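Local coordinates for protein uncharacterized metal-dependent hydrolase (Pyrococcus horikoshii, PDB 3IGH) that is of unknown function but probably hydrolyses carbon-nitrogen bonds other than peptide bonds, as a metal-dependent enzyme of the amidohydrolase family, at residues A62-H67 with S204-S209; N230-V235 with R255-G260; L395-D400 with L440-Y445; L198-K203 with P405-L410. All blocks are in the same frame, centred on the assembly; numbering follows the deposited sequence.

Overall arrangement
All four contacts belong to the TIM-barrel domain of an amidohydrolase. Contact 1 pairs the barrel strand 58-68 with 202-210; contact 2 continues round the wall, pairing 230-235 with 256-264. Contact 3 lies where strand 395-397 comes back beside 58-68 and helix 436-450 crosses it. Contact 4 sets the entry to strand 202-210 against the start of helix 408-417. Centre to centre, contacts 2, 3 and 4 lie about 9, 9 and 11 Å from contact 1; contacts 2 and 3 are about 17 Å apart. Along the chain contacts 1, 2 and 3 follow in series, bringing distant parts together round the barrel and its probable active site, while contact 4 interlocks with 1 and 3 and ties its loops.

Contact 1: A62-H67 with S204-S209; sequences AFFDSH and SVSFMS. With SO4 (sulfate ion), chain B.
In Phe-64 (chi1 -168°) and His-67 (chi1 -177°) alike, CG stands trans to the backbone N, which lays one ring over Ser-204 and the other against Met-208. Ser-204 CB is 3.5 Å from the centroid of the Phe-64 ring, a CH-pi contact shifted toward the rim; the small serine lets the ring settle this close. Replacing Phe-64 by an alanine removes that ring, and a gap would probably open above Ser-204 CB and beside Phe-232. Met-208 CG covers the centre of the His-67 imidazole, 3.5 Å from its centroid, the pliable thioether chain bending to lie over it. Beneath these side chains two parallel strands are joined by Asp-65, whose N donates to Ser-204 O (3.0 Å) and whose O accepts from Ser-206 N (3.0 Å). Aspartate suits this corner of the chain because OD1 also takes His-67 N (3.1 Å) on its anti lone pair, an Asx turn, while OD2 is bonded to Thr-399. His-67 ND1 is bonded to Glu-338, and NE2 donates to a sulfate O1 (3.0 Å) lying in the ring plane. Lys-262, His-314 and His-339 grip the same anion. His-67 and His-69 match the His-X-His pattern that binds metal in related amidohydrolases, probably also here; the sulfate, probably from the crystallisation liquor, shows that this likely active-site cluster can hold an anion.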
loop_
_atom_site.group_PDB
_atom_site.type_symbol
_atom_site.label_atom_id
_atom_site.label_comp_id
_atom_site.label_asym_id
_atom_site.label_seq_id
_atom_site.Cartn_x
_atom_site.Cartn_y
_atom_site.Cartn_z
ATOM N N ALA A 62 -22.680 7.904 0.760
ATOM C CA ALA A 62 -22.254 8.385 2.068
ATOM C C ALA A 62 -21.486 9.704 1.936
ATOM O O ALA A 62 -21.004 10.047 0.850
ATOM C CB ALA A 62 -21.420 7.317 2.773
ATOM N N PHE A 63 -21.420 10.471 3.022
ATOM C CA PHE A 63 -20.661 11.705 3.012
ATOM C C PHE A 63 -19.159 11.413 2.897
ATOM O O PHE A 63 -18.668 10.372 3.361
ATOM C CB PHE A 63 -20.962 12.557 4.251
ATOM C CG PHE A 63 -22.354 13.158 4.250
ATOM C CD1 PHE A 63 -22.630 14.313 3.517
ATOM C CD2 PHE A 63 -23.384 12.562 4.970
ATOM C CE1 PHE A 63 -23.909 14.880 3.515
ATOM C CE2 PHE A 63 -24.669 13.117 4.979
ATOM C CZ PHE A 63 -24.934 14.271 4.246
ATOM N N PHE A 64 -18.458 12.330 2.243
ATOM C CA PHE A 64 -17.006 12.250 2.084
ATOM C C PHE A 64 -16.475 13.604 2.560
ATOM O O PHE A 64 -16.688 14.622 1.908
ATOM C CB PHE A 64 -16.690 11.997 0.601
ATOM C CG PHE A 64 -15.248 11.616 0.303
ATOM C CD1 PHE A 64 -14.986 10.609 -0.620
ATOM C CD2 PHE A 64 -14.162 12.263 0.913
ATOM C CE1 PHE A 64 -13.669 10.224 -0.925
ATOM C CE2 PHE A 64 -12.849 11.892 0.617
ATOM C CZ PHE A 64 -12.609 10.861 -0.311
ATOM N N ASP A 65 -15.819 13.632 3.715
ATOM C CA ASP A 65 -15.262 14.877 4.218
ATOM C C ASP A 65 -13.878 15.043 3.610
ATOM O O ASP A 65 -12.956 14.335 3.971
ATOM C CB ASP A 65 -15.169 14.853 5.749
ATOM C CG ASP A 65 -14.843 16.225 6.351
ATOM O OD1 ASP A 65 -13.917 16.918 5.877
ATOM O OD2 ASP A 65 -15.486 16.601 7.351
ATOM N N SER A 66 -13.727 16.007 2.712
ATOM C CA SER A 66 -12.485 16.105 1.934
ATOM C C SER A 66 -11.314 16.792 2.645
ATOM O O SER A 66 -10.255 16.982 2.038
ATOM C CB SER A 66 -12.761 16.762 0.573
ATOM O OG SER A 66 -13.218 18.089 0.735
ATOM N N HIS A 67 -11.471 17.131 3.925
ATOM C CA HIS A 67 -10.391 17.807 4.675
ATOM C C HIS A 67 -10.680 17.802 6.165
ATOM O O HIS A 67 -11.451 18.626 6.652
ATOM C CB HIS A 67 -10.217 19.252 4.166
ATOM C CG HIS A 67 -9.092 20.015 4.802
ATOM N ND1 HIS A 67 -8.108 20.626 4.057
ATOM C CD2 HIS A 67 -8.815 20.303 6.095
ATOM C CE1 HIS A 67 -7.269 21.250 4.865
ATOM N NE2 HIS A 67 -7.669 21.063 6.108
ATOM N N SER A 204 -15.846 8.277 4.204
ATOM C CA SER A 204 -14.554 8.514 3.541
ATOM C C SER A 204 -14.047 9.890 3.944
ATOM O O SER A 204 -14.845 10.817 4.129
ATOM C CB SER A 204 -14.688 8.469 2.022
ATOM O OG SER A 204 -15.226 7.259 1.539
ATOM N N VAL A 205 -12.729 10.027 4.100
ATOM C CA VAL A 205 -12.122 11.309 4.463
ATOM C C VAL A 205 -10.800 11.513 3.730
ATOM O O VAL A 205 -10.156 10.535 3.339
ATOM C CB VAL A 205 -11.863 11.449 6.023
ATOM C CG1 VAL A 205 -13.165 11.308 6.854
ATOM C CG2 VAL A 205 -10.810 10.453 6.533
ATOM N N SER A 206 -10.416 12.774 3.528
ATOM C CA SER A 206 -9.005 13.108 3.349
ATOM C C SER A 206 -8.466 13.608 4.677
ATOM O O SER A 206 -8.944 14.611 5.228
ATOM C CB SER A 206 -8.774 14.178 2.284
ATOM O OG SER A 206 -9.270 13.776 1.026
ATOM N N PHE A 207 -7.479 12.886 5.183
ATOM C CA PHE A 207 -6.842 13.180 6.463
ATOM C C PHE A 207 -5.616 14.022 6.126
ATOM O O PHE A 207 -4.672 13.537 5.517
ATOM C CB PHE A 207 -6.507 11.846 7.163
ATOM C CG PHE A 207 -5.754 11.955 8.481
ATOM C CD1 PHE A 207 -5.501 13.178 9.117
ATOM C CD2 PHE A 207 -5.325 10.781 9.109
ATOM C CE1 PHE A 207 -4.774 13.228 10.325
ATOM C CE2 PHE A 207 -4.620 10.817 10.316
ATOM C CZ PHE A 207 -4.343 12.040 10.925
ATOM N N MET A 208 -5.662 15.294 6.514
ATOM C CA MET A 208 -4.615 16.274 6.185
ATOM C C MET A 208 -3.545 16.403 7.258
ATOM O O MET A 208 -3.856 16.360 8.438
ATOM C CB MET A 208 -5.255 17.639 5.956
ATOM C CG MET A 208 -6.544 17.554 5.130
ATOM S SD MET A 208 -6.236 16.884 3.479
ATOM C CE MET A 208 -5.148 18.194 2.979
ATOM N N SER A 209 -2.298 16.604 6.814
ATOM C CA SER A 209 -1.104 16.708 7.674
ATOM C C SER A 209 -0.916 15.484 8.562
ATOM O O SER A 209 -0.834 15.576 9.794
ATOM C CB SER A 209 -1.065 18.021 8.469
ATOM O OG SER A 209 -1.031 19.122 7.584
HETATM S S SO4 B . -5.623 23.629 7.730
HETATM O O1 SO4 B . -5.636 22.207 8.007
HETATM O O2 SO4 B . -6.898 24.202 8.134
HETATM O O3 SO4 B . -4.572 24.260 8.518
HETATM O O4 SO4 B . -5.427 23.841 6.291
HETATM O O HOH W 1 -17.935 8.229 1.529
#

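Contact 2: N230-V235 with R255-G260; sequences NVFAYV and RLTIAG. With SO4 (sulfate ion), chain K; SO4 (sulfate ion), chain O.
Ala-259 CB meets two aromatic residues, lying 3.9 Å from Phe-232 CB and 3.8 Å from Tyr-234 CE1; the small alanine lets both approach this closely. Thr-257 OG1 sits over a face of the Phe-232 ring, and Gly-260 N over the rim of the Tyr-234 ring, where a side chain on Gly-260 would strike Tyr-234 CE2. On the other face of the sheet Val-231 CG1 touches Leu-256 CD1 at 4.1 Å. The parallel strands keep regular, nearly straight bonds until a beta bulge, where Ala-233 O accepts from both Ala-259 N (3.0 Å) and Gly-260 N (3.1 Å). At the polar edge Arg-255 NH1 reaches Asn-230 OD1 (3.0 Å) from above the amide plane, 56° out of it, and also forms a salt bridge with Glu-466; Asn-230 ND2 is bonded to Ser-204 OG and Glu-466. The long arginine binds two sulfates as well, NE donating to O2 of one (2.9 Å) and NH2 to O3 of the other (3.0 Å). Ile-258 touches Phe-251 of the second subunit. These are neighbouring parallel strands of the TIM-barrel wall, bordered by strand 202-210 beyond 230-235 and flanked by helices 212-223 and 237-246.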
loop_
_atom_site.group_PDB
_atom_site.type_symbol
_atom_site.label_atom_id
_atom_site.label_comp_id
_atom_site.label_asym_id
_atom_site.label_seq_id
_atom_site.Cartn_x
_atom_site.Cartn_y
_atom_site.Cartn_z
ATOM N N ASN A 230 -12.786 4.958 4.673
ATOM C CA ASN A 230 -11.747 5.224 3.684
ATOM C C ASN A 230 -10.942 6.455 4.081
ATOM O O ASN A 230 -11.504 7.500 4.407
ATOM C CB ASN A 230 -12.353 5.390 2.285
ATOM C CG ASN A 230 -13.214 4.205 1.885
ATOM O OD1 ASN A 230 -12.762 3.056 1.920
ATOM N ND2 ASN A 230 -14.464 4.474 1.514
ATOM N N VAL A 231 -9.621 6.311 4.098
ATOM C CA VAL A 231 -8.738 7.388 4.522
ATOM C C VAL A 231 -7.756 7.716 3.401
ATOM O O VAL A 231 -6.942 6.879 3.016
ATOM C CB VAL A 231 -7.966 7.013 5.811
ATOM C CG1 VAL A 231 -6.997 8.139 6.217
ATOM C CG2 VAL A 231 -8.933 6.689 6.958
ATOM N N PHE A 232 -7.832 8.943 2.894
ATOM C CA PHE A 232 -6.871 9.436 1.916
ATOM C C PHE A 232 -5.864 10.326 2.660
ATOM O O PHE A 232 -6.161 11.478 3.005
ATOM C CB PHE A 232 -7.598 10.153 0.760
ATOM C CG PHE A 232 -8.429 9.215 -0.086
ATOM C CD1 PHE A 232 -7.925 8.714 -1.287
ATOM C CD2 PHE A 232 -9.689 8.777 0.352
ATOM C CE1 PHE A 232 -8.663 7.808 -2.052
ATOM C CE2 PHE A 232 -10.444 7.874 -0.409
ATOM C CZ PHE A 232 -9.924 7.387 -1.613
ATOM N N ALA A 233 -4.683 9.772 2.919
ATOM C CA ALA A 233 -3.673 10.425 3.757
ATOM C C ALA A 233 -2.863 11.462 2.995
ATOM O O ALA A 233 -2.204 11.150 2.007
ATOM C CB ALA A 233 -2.743 9.394 4.388
ATOM N N TYR A 234 -2.923 12.700 3.469
ATOM C CA TYR A 234 -2.053 13.755 2.959
ATOM C C TYR A 234 -1.015 14.044 4.023
ATOM O O TYR A 234 -1.319 14.615 5.076
ATOM C CB TYR A 234 -2.858 15.006 2.592
ATOM C CG TYR A 234 -3.622 14.880 1.288
ATOM C CD1 TYR A 234 -4.774 14.092 1.199
ATOM C CD2 TYR A 234 -3.209 15.581 0.145
ATOM C CE1 TYR A 234 -5.481 13.979 -0.004
ATOM C CE2 TYR A 234 -3.921 15.478 -1.070
ATOM C CZ TYR A 234 -5.054 14.673 -1.125
ATOM O OH TYR A 234 -5.771 14.561 -2.292
ATOM N N VAL A 235 0.212 13.624 3.743
ATOM C CA VAL A 235 1.290 13.667 4.712
ATOM C C VAL A 235 1.963 15.045 4.823
ATOM O O VAL A 235 1.833 15.901 3.949
ATOM C CB VAL A 235 2.350 12.574 4.401
ATOM C CG1 VAL A 235 1.692 11.184 4.275
ATOM C CG2 VAL A 235 3.127 12.897 3.122
ATOM N N ARG A 255 -8.476 0.199 2.825
ATOM C CA ARG A 255 -9.128 1.406 3.330
ATOM C C ARG A 255 -8.206 2.621 3.293
ATOM O O ARG A 255 -8.674 3.753 3.156
ATOM C CB ARG A 255 -9.584 1.174 4.766
ATOM C CG ARG A 255 -10.735 0.207 4.889
ATOM C CD ARG A 255 -11.983 0.839 4.368
ATOM N NE ARG A 255 -13.181 0.115 4.784
ATOM C CZ ARG A 255 -14.414 0.507 4.493
ATOM N NH1 ARG A 255 -14.608 1.614 3.787
ATOM N NH2 ARG A 255 -15.453 -0.208 4.903
ATOM N N LEU A 256 -6.904 2.374 3.434
ATOM C CA LEU A 256 -5.906 3.437 3.461
ATOM C C LEU A 256 -5.310 3.686 2.079
ATOM O O LEU A 256 -4.857 2.751 1.404
ATOM C CB LEU A 256 -4.786 3.085 4.455
ATOM C CG LEU A 256 -3.604 4.060 4.593
ATOM C CD1 LEU A 256 -4.077 5.409 5.177
ATOM C CD2 LEU A 256 -2.491 3.448 5.452
ATOM N N THR A 257 -5.309 4.952 1.675
ATOM C CA THR A 257 -4.585 5.411 0.499
ATOM C C THR A 257 -3.499 6.388 0.938
ATOM O O THR A 257 -3.785 7.375 1.633
ATOM C CB THR A 257 -5.524 6.157 -0.479
ATOM O OG1 THR A 257 -6.661 5.335 -0.760
ATOM C CG2 THR A 257 -4.811 6.512 -1.797
ATOM N N ILE A 258 -2.256 6.123 0.541
ATOM C CA ILE A 258 -1.208 7.142 0.639
ATOM C C ILE A 258 -1.496 8.061 -0.538
ATOM O O ILE A 258 -1.288 7.678 -1.688
ATOM C CB ILE A 258 0.217 6.520 0.555
ATOM C CG1 ILE A 258 0.366 5.372 1.566
ATOM C CG2 ILE A 258 1.310 7.598 0.750
ATOM C CD1 ILE A 258 0.053 5.749 3.032
ATOM N N ALA A 259 -2.034 9.242 -0.257
ATOM C CA ALA A 259 -2.666 10.058 -1.301
ATOM C C ALA A 259 -1.835 11.263 -1.765
ATOM O O ALA A 259 -1.821 11.591 -2.948
ATOM C CB ALA A 259 -4.065 10.534 -0.835
ATOM N N GLY A 260 -1.180 11.947 -0.839
ATOM C CA GLY A 260 -0.536 13.210 -1.194
ATOM C C GLY A 260 0.271 13.850 -0.086
ATOM O O GLY A 260 0.543 13.223 0.932
HETATM S S SO4 K . -13.510 -3.435 5.144
HETATM O O1 SO4 K . -14.147 -4.575 5.796
HETATM O O2 SO4 K . -13.115 -2.456 6.150
HETATM O O3 SO4 K . -12.338 -3.888 4.410
HETATM O O4 SO4 K . -14.446 -2.829 4.203
HETATM S S SO4 O . -19.201 -0.256 5.130
HETATM O O1 SO4 O . -19.851 -1.432 4.558
HETATM O O2 SO4 O . -18.389 -0.680 6.266
HETATM O O3 SO4 O . -18.338 0.358 4.125
HETATM O O4 SO4 O . -20.200 0.712 5.579
#

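Contact 3: L395-D400 with L440-Y445; sequences LGFSTD and LHSYTY
Phe-397 and Ser-442 meet where strand 395-397, the last strand of the TIM barrel, is crossed almost perpendicularly (-87°) by residues 440-445 of helix 436-450. Aromatic contacts dominate. Ser-442 CB stands over the centre of the Phe-397 ring, 3.6 Å from its centroid, and a serine is slim enough to bring the helix this near. Phe-397 CB in turn lies over the Tyr-443 ring (3.9 Å from the centroid), and the edge of the Phe-397 ring faces the tyrosine in an offset edge-to-face pair with planes at 72°. Exchanging Phe-397 for an alanine would probably leave Ser-442 CB without the face it rests on and Tyr-443 without its edge-to-face partner, though CB would still touch the tyrosine. In van der Waals contact, Thr-399 CG2 rests 3.4 Å from Tyr-443 OH, the two side chains crossing at about a right angle, while Thr-399 OG1 turns to Asp-65. The polar links are few. Phe-397 N donates to Ser-442 O (3.2 Å) from well above the carbonyl plane, an oxygen that Ser-447 OG also engages. Gly-396 CA makes a CA-H...O contact of 3.5 Å with the same Ser-442 O. Lastly, one water donates both to Leu-395 O (2.9 Å) and to Ser-442 OG (2.6 Å), a hydroxyl also bonded to Asp-438 O.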
loop_
_atom_site.group_PDB
_atom_site.type_symbol
_atom_site.label_atom_id
_atom_site.label_comp_id
_atom_site.label_asym_id
_atom_site.label_seq_id
_atom_site.Cartn_x
_atom_site.Cartn_y
_atom_site.Cartn_z
ATOM N N LEU A 395 -15.589 21.045 -6.720
ATOM C CA LEU A 395 -15.668 21.581 -5.373
ATOM C C LEU A 395 -16.064 20.466 -4.414
ATOM O O LEU A 395 -17.040 19.759 -4.651
ATOM C CB LEU A 395 -16.709 22.703 -5.343
ATOM C CG LEU A 395 -16.842 23.639 -4.145
ATOM C CD1 LEU A 395 -15.679 24.608 -4.090
ATOM C CD2 LEU A 395 -18.141 24.416 -4.270
ATOM N N GLY A 396 -15.297 20.308 -3.339
ATOM C CA GLY A 396 -15.616 19.325 -2.311
ATOM C C GLY A 396 -15.920 20.025 -1.002
ATOM O O GLY A 396 -15.393 21.105 -0.742
ATOM N N PHE A 397 -16.778 19.417 -0.184
ATOM C CA PHE A 397 -17.100 19.986 1.124
ATOM C C PHE A 397 -16.332 19.254 2.213
ATOM O O PHE A 397 -16.058 18.051 2.117
ATOM C CB PHE A 397 -18.605 19.892 1.422
ATOM C CG PHE A 397 -19.452 20.956 0.748
ATOM C CD1 PHE A 397 -18.893 21.904 -0.107
ATOM C CD2 PHE A 397 -20.830 20.978 0.959
ATOM C CE1 PHE A 397 -19.681 22.867 -0.727
ATOM C CE2 PHE A 397 -21.627 21.927 0.343
ATOM C CZ PHE A 397 -21.048 22.879 -0.507
ATOM N N SER A 398 -16.026 19.987 3.270
ATOM C CA SER A 398 -15.296 19.448 4.389
ATOM C C SER A 398 -15.587 20.272 5.635
ATOM O O SER A 398 -16.211 21.323 5.556
ATOM C CB SER A 398 -13.796 19.477 4.088
ATOM O OG SER A 398 -13.366 20.752 3.651
ATOM N N THR A 399 -15.110 19.791 6.778
ATOM C CA THR A 399 -15.359 20.450 8.045
ATOM C C THR A 399 -14.091 20.998 8.676
ATOM O O THR A 399 -14.177 21.837 9.569
ATOM C CB THR A 399 -16.013 19.490 9.069
ATOM O OG1 THR A 399 -15.216 18.305 9.200
ATOM C CG2 THR A 399 -17.427 19.112 8.635
ATOM N N ASP A 400 -12.924 20.507 8.236
ATOM C CA ASP A 400 -11.653 20.756 8.921
ATOM C C ASP A 400 -11.760 20.335 10.387
ATOM O O ASP A 400 -11.141 20.933 11.264
ATOM C CB ASP A 400 -11.207 22.231 8.780
ATOM C CG ASP A 400 -9.742 22.442 9.119
ATOM O OD1 ASP A 400 -8.948 21.477 9.023
ATOM O OD2 ASP A 400 -9.387 23.578 9.497
ATOM N N LEU A 440 -25.324 18.396 -1.490
ATOM C CA LEU A 440 -25.125 16.953 -1.333
ATOM C C LEU A 440 -24.162 16.387 -2.370
ATOM O O LEU A 440 -23.353 15.521 -2.050
ATOM C CB LEU A 440 -26.463 16.189 -1.326
ATOM C CG LEU A 440 -27.388 16.566 -0.157
ATOM C CD1 LEU A 440 -28.676 15.745 -0.197
ATOM C CD2 LEU A 440 -26.705 16.434 1.218
ATOM N N HIS A 441 -24.240 16.893 -3.597
ATOM C CA HIS A 441 -23.281 16.534 -4.638
ATOM C C HIS A 441 -21.844 16.892 -4.233
ATOM O O HIS A 441 -20.931 16.081 -4.411
ATOM C CB HIS A 441 -23.640 17.219 -5.962
ATOM C CG HIS A 441 -22.608 17.045 -7.035
ATOM N ND1 HIS A 441 -22.541 15.917 -7.829
ATOM C CD2 HIS A 441 -21.607 17.857 -7.451
ATOM C CE1 HIS A 441 -21.543 16.043 -8.685
ATOM N NE2 HIS A 441 -20.960 17.210 -8.476
ATOM N N SER A 442 -21.656 18.101 -3.692
ATOM C CA SER A 442 -20.332 18.574 -3.282
ATOM C C SER A 442 -19.765 17.764 -2.125
ATOM O O SER A 442 -18.558 17.531 -2.058
ATOM C CB SER A 442 -20.369 20.060 -2.919
ATOM O OG SER A 442 -20.708 20.851 -4.044
ATOM N N TYR A 443 -20.654 17.298 -1.249
ATOM C CA TYR A 443 -20.282 16.540 -0.065
ATOM C C TYR A 443 -20.154 15.026 -0.324
ATOM O O TYR A 443 -19.890 14.246 0.595
ATOM C CB TYR A 443 -21.323 16.787 1.017
ATOM C CG TYR A 443 -20.778 17.012 2.409
ATOM C CD1 TYR A 443 -21.464 17.824 3.305
ATOM C CD2 TYR A 443 -19.591 16.413 2.840
ATOM C CE1 TYR A 443 -20.993 18.039 4.591
ATOM C CE2 TYR A 443 -19.103 16.628 4.133
ATOM C CZ TYR A 443 -19.814 17.447 5.007
ATOM O OH TYR A 443 -19.361 17.671 6.296
ATOM N N THR A 444 -20.373 14.600 -1.561
ATOM C CA THR A 444 -20.237 13.184 -1.897
ATOM C C THR A 444 -19.271 13.030 -3.072
ATOM O O THR A 444 -18.060 12.837 -2.869
ATOM C CB THR A 444 -21.620 12.507 -2.166
ATOM O OG1 THR A 444 -22.314 13.227 -3.194
ATOM C CG2 THR A 444 -22.483 12.487 -0.898
ATOM N N TYR A 445 -19.788 13.151 -4.295
ATOM C CA TYR A 445 -18.956 13.021 -5.491
ATOM C C TYR A 445 -17.935 14.155 -5.625
ATOM O O TYR A 445 -16.811 13.917 -6.057
ATOM C CB TYR A 445 -19.826 12.915 -6.745
ATOM C CG TYR A 445 -19.089 12.638 -8.040
ATOM C CD1 TYR A 445 -18.517 11.391 -8.295
ATOM C CD2 TYR A 445 -18.998 13.622 -9.028
ATOM C CE1 TYR A 445 -17.853 11.139 -9.498
ATOM C CE2 TYR A 445 -18.342 13.383 -10.231
ATOM C CZ TYR A 445 -17.777 12.141 -10.462
ATOM O OH TYR A 445 -17.129 11.909 -11.649
HETATM O O HOH W 2 -19.416 20.385 -6.283
#

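Contact 4: L198-K203 with P405-L410. With SO4 (sulfate ion), chain J; SO4 (sulfate ion), chain O.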
loop_
_atom_site.group_PDB
_atom_site.type_symbol
_atom_site.label_atom_id
_atom_site.label_comp_id
_atom_site.label_asym_id
_atom_site.label_seq_id
_atom_site.Cartn_x
_atom_site.Cartn_y
_atom_site.Cartn_z
ATOM N N LEU A 198 -18.246 7.648 11.372
ATOM C CA LEU A 198 -19.093 6.580 10.841
ATOM C C LEU A 198 -20.530 6.717 11.364
ATOM O O LEU A 198 -21.490 6.578 10.598
ATOM C CB LEU A 198 -18.505 5.211 11.203
ATOM C CG LEU A 198 -18.902 3.950 10.435
ATOM C CD1 LEU A 198 -18.646 4.096 8.949
ATOM C CD2 LEU A 198 -18.129 2.761 10.985
ATOM N N ASP A 199 -20.668 7.048 12.647
ATOM C CA ASP A 199 -21.991 7.290 13.247
ATOM C C ASP A 199 -22.714 8.485 12.637
ATOM O O ASP A 199 -23.941 8.559 12.682
ATOM C CB ASP A 199 -21.892 7.460 14.769
ATOM C CG ASP A 199 -21.641 6.141 15.495
ATOM O OD1 ASP A 199 -21.743 5.067 14.861
ATOM O OD2 ASP A 199 -21.332 6.183 16.706
ATOM N N LEU A 200 -21.945 9.412 12.064
ATOM C CA LEU A 200 -22.489 10.585 11.403
ATOM C C LEU A 200 -22.777 10.372 9.914
ATOM O O LEU A 200 -23.283 11.272 9.240
ATOM C CB LEU A 200 -21.538 11.773 11.597
ATOM C CG LEU A 200 -21.606 12.426 12.978
ATOM C CD1 LEU A 200 -20.404 13.339 13.211
ATOM C CD2 LEU A 200 -22.926 13.186 13.127
ATOM N N GLY A 201 -22.453 9.194 9.396
ATOM C CA GLY A 201 -22.642 8.914 7.969
ATOM C C GLY A 201 -21.483 9.363 7.072
ATOM O O GLY A 201 -21.616 9.387 5.850
ATOM N N VAL A 202 -20.349 9.714 7.676
ATOM C CA VAL A 202 -19.148 10.098 6.915
ATOM C C VAL A 202 -18.276 8.849 6.773
ATOM O O VAL A 202 -17.692 8.379 7.755
ATOM C CB VAL A 202 -18.351 11.221 7.631
ATOM C CG1 VAL A 202 -17.095 11.630 6.821
ATOM C CG2 VAL A 202 -19.226 12.431 7.855
ATOM N N LYS A 203 -18.216 8.291 5.566
ATOM C CA LYS A 203 -17.551 7.003 5.380
ATOM C C LYS A 203 -16.214 7.079 4.651
ATOM O O LYS A 203 -15.543 6.067 4.504
ATOM C CB LYS A 203 -18.480 5.994 4.708
ATOM C CG LYS A 203 -19.682 5.630 5.589
ATOM C CD LYS A 203 -20.459 4.447 5.033
ATOM C CE LYS A 203 -21.570 4.057 5.997
ATOM N NZ LYS A 203 -22.253 2.821 5.562
ATOM N N PRO A 405 -17.616 21.510 13.891
ATOM C CA PRO A 405 -18.290 20.236 14.149
ATOM C C PRO A 405 -18.252 19.300 12.938
ATOM O O PRO A 405 -18.306 19.757 11.799
ATOM C CB PRO A 405 -19.737 20.651 14.462
ATOM C CG PRO A 405 -19.855 22.062 14.006
ATOM C CD PRO A 405 -18.503 22.650 14.187
ATOM N N ALA A 406 -18.140 18.003 13.194
ATOM C CA ALA A 406 -18.022 17.017 12.109
ATOM C C ALA A 406 -19.355 16.678 11.447
ATOM O O ALA A 406 -19.364 16.154 10.339
ATOM C CB ALA A 406 -17.339 15.745 12.614
ATOM N N ASP A 407 -20.471 16.982 12.118
ATOM C CA ASP A 407 -21.818 16.621 11.628
ATOM C C ASP A 407 -22.059 17.204 10.243
ATOM O O ASP A 407 -22.098 18.427 10.087
ATOM C CB ASP A 407 -22.889 17.130 12.607
ATOM C CG ASP A 407 -24.308 16.706 12.228
ATOM O OD1 ASP A 407 -25.215 17.056 13.000
ATOM O OD2 ASP A 407 -24.535 16.037 11.194
ATOM N N PRO A 408 -22.179 16.327 9.223
ATOM C CA PRO A 408 -22.261 16.819 7.857
ATOM C C PRO A 408 -23.508 17.650 7.583
ATOM O O PRO A 408 -23.463 18.545 6.746
ATOM C CB PRO A 408 -22.237 15.538 7.006
ATOM C CG PRO A 408 -22.600 14.448 7.924
ATOM C CD PRO A 408 -22.161 14.852 9.281
ATOM N N TRP A 409 -24.595 17.381 8.302
ATOM C CA TRP A 409 -25.827 18.118 8.090
ATOM C C TRP A 409 -25.721 19.579 8.508
ATOM O O TRP A 409 -26.348 20.440 7.890
ATOM C CB TRP A 409 -27.015 17.411 8.759
ATOM C CG TRP A 409 -27.326 16.119 8.075
ATOM C CD1 TRP A 409 -27.147 14.867 8.576
ATOM C CD2 TRP A 409 -27.821 15.949 6.735
ATOM N NE1 TRP A 409 -27.526 13.929 7.649
ATOM C CE2 TRP A 409 -27.936 14.563 6.509
ATOM C CE3 TRP A 409 -28.179 16.834 5.708
ATOM C CZ2 TRP A 409 -28.399 14.033 5.299
ATOM C CZ3 TRP A 409 -28.646 16.311 4.510
ATOM C CH2 TRP A 409 -28.749 14.919 4.317
ATOM N N LEU A 410 -24.902 19.855 9.525
ATOM C CA LEU A 410 -24.595 21.235 9.912
ATOM C C LEU A 410 -23.828 21.989 8.822
ATOM O O LEU A 410 -24.019 23.187 8.645
ATOM C CB LEU A 410 -23.828 21.285 11.237
ATOM C CG LEU A 410 -24.509 20.744 12.498
ATOM C CD1 LEU A 410 -23.597 20.932 13.707
ATOM C CD2 LEU A 410 -25.868 21.417 12.730
HETATM S S SO4 J . -17.765 17.376 17.103
HETATM O O1 SO4 J . -18.157 16.479 18.183
HETATM O O2 SO4 J . -18.564 18.593 17.180
HETATM O O3 SO4 J . -16.351 17.718 17.230
HETATM O O4 SO4 J . -18.003 16.716 15.827
HETATM S S SO4 O . -19.201 -0.256 5.130
HETATM O O1 SO4 O . -19.851 -1.432 4.558
HETATM O O2 SO4 O . -18.389 -0.680 6.266
HETATM O O3 SO4 O . -18.338 0.358 4.125
HETATM O O4 SO4 O . -20.200 0.712 5.579
#
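Two helix ends meet where Leu-200 and Pro-408 touch: the Schellman motif that closes helix 183-199 and the N-cap that opens helix 408-417. At the first, Gly-201 has positive phi (85°), where a CB would jam against the preceding carbonyl, and its N bonds back to Leu-198 O (3.0 Å). At the second, Asp-407 is the cap: OD2 accepts from Trp-409 N (3.2 Å), met from above the carboxylate plane. Proline fits the first helical position, which needs no N-H for an in-helix bond. Leu-200 is the side chain that joins them. Its CG lies trans to the carbonyl carbon (chi1 -77°), and the two branches divide, CD1 resting on Ala-406 CB (3.9 Å) and CD2 across the capping carboxylate, 3.8 Å from Asp-407 OD2. Its CB touches Pro-408 CD at 3.9 Å, while the backbone Leu-200 O comes 3.5 Å from Pro-408 CG. Beta-branched Val-202, already in the strand, adds CG2 to Pro-408 CG (3.9 Å). No hydrogen bond crosses the contact, which is held by apolar surface. At its borders sulfates bind Ala-406 N (2.9 Å to O4) and Lys-203 NZ. Pro-408 and Trp-409 also pack on Phe-63 of the adjoining barrel strand. The contact thus sets one helix-to-strand connection, closed by glycine, beside one strand-to-helix connection, capped by aspartate, as in a TIM barrel.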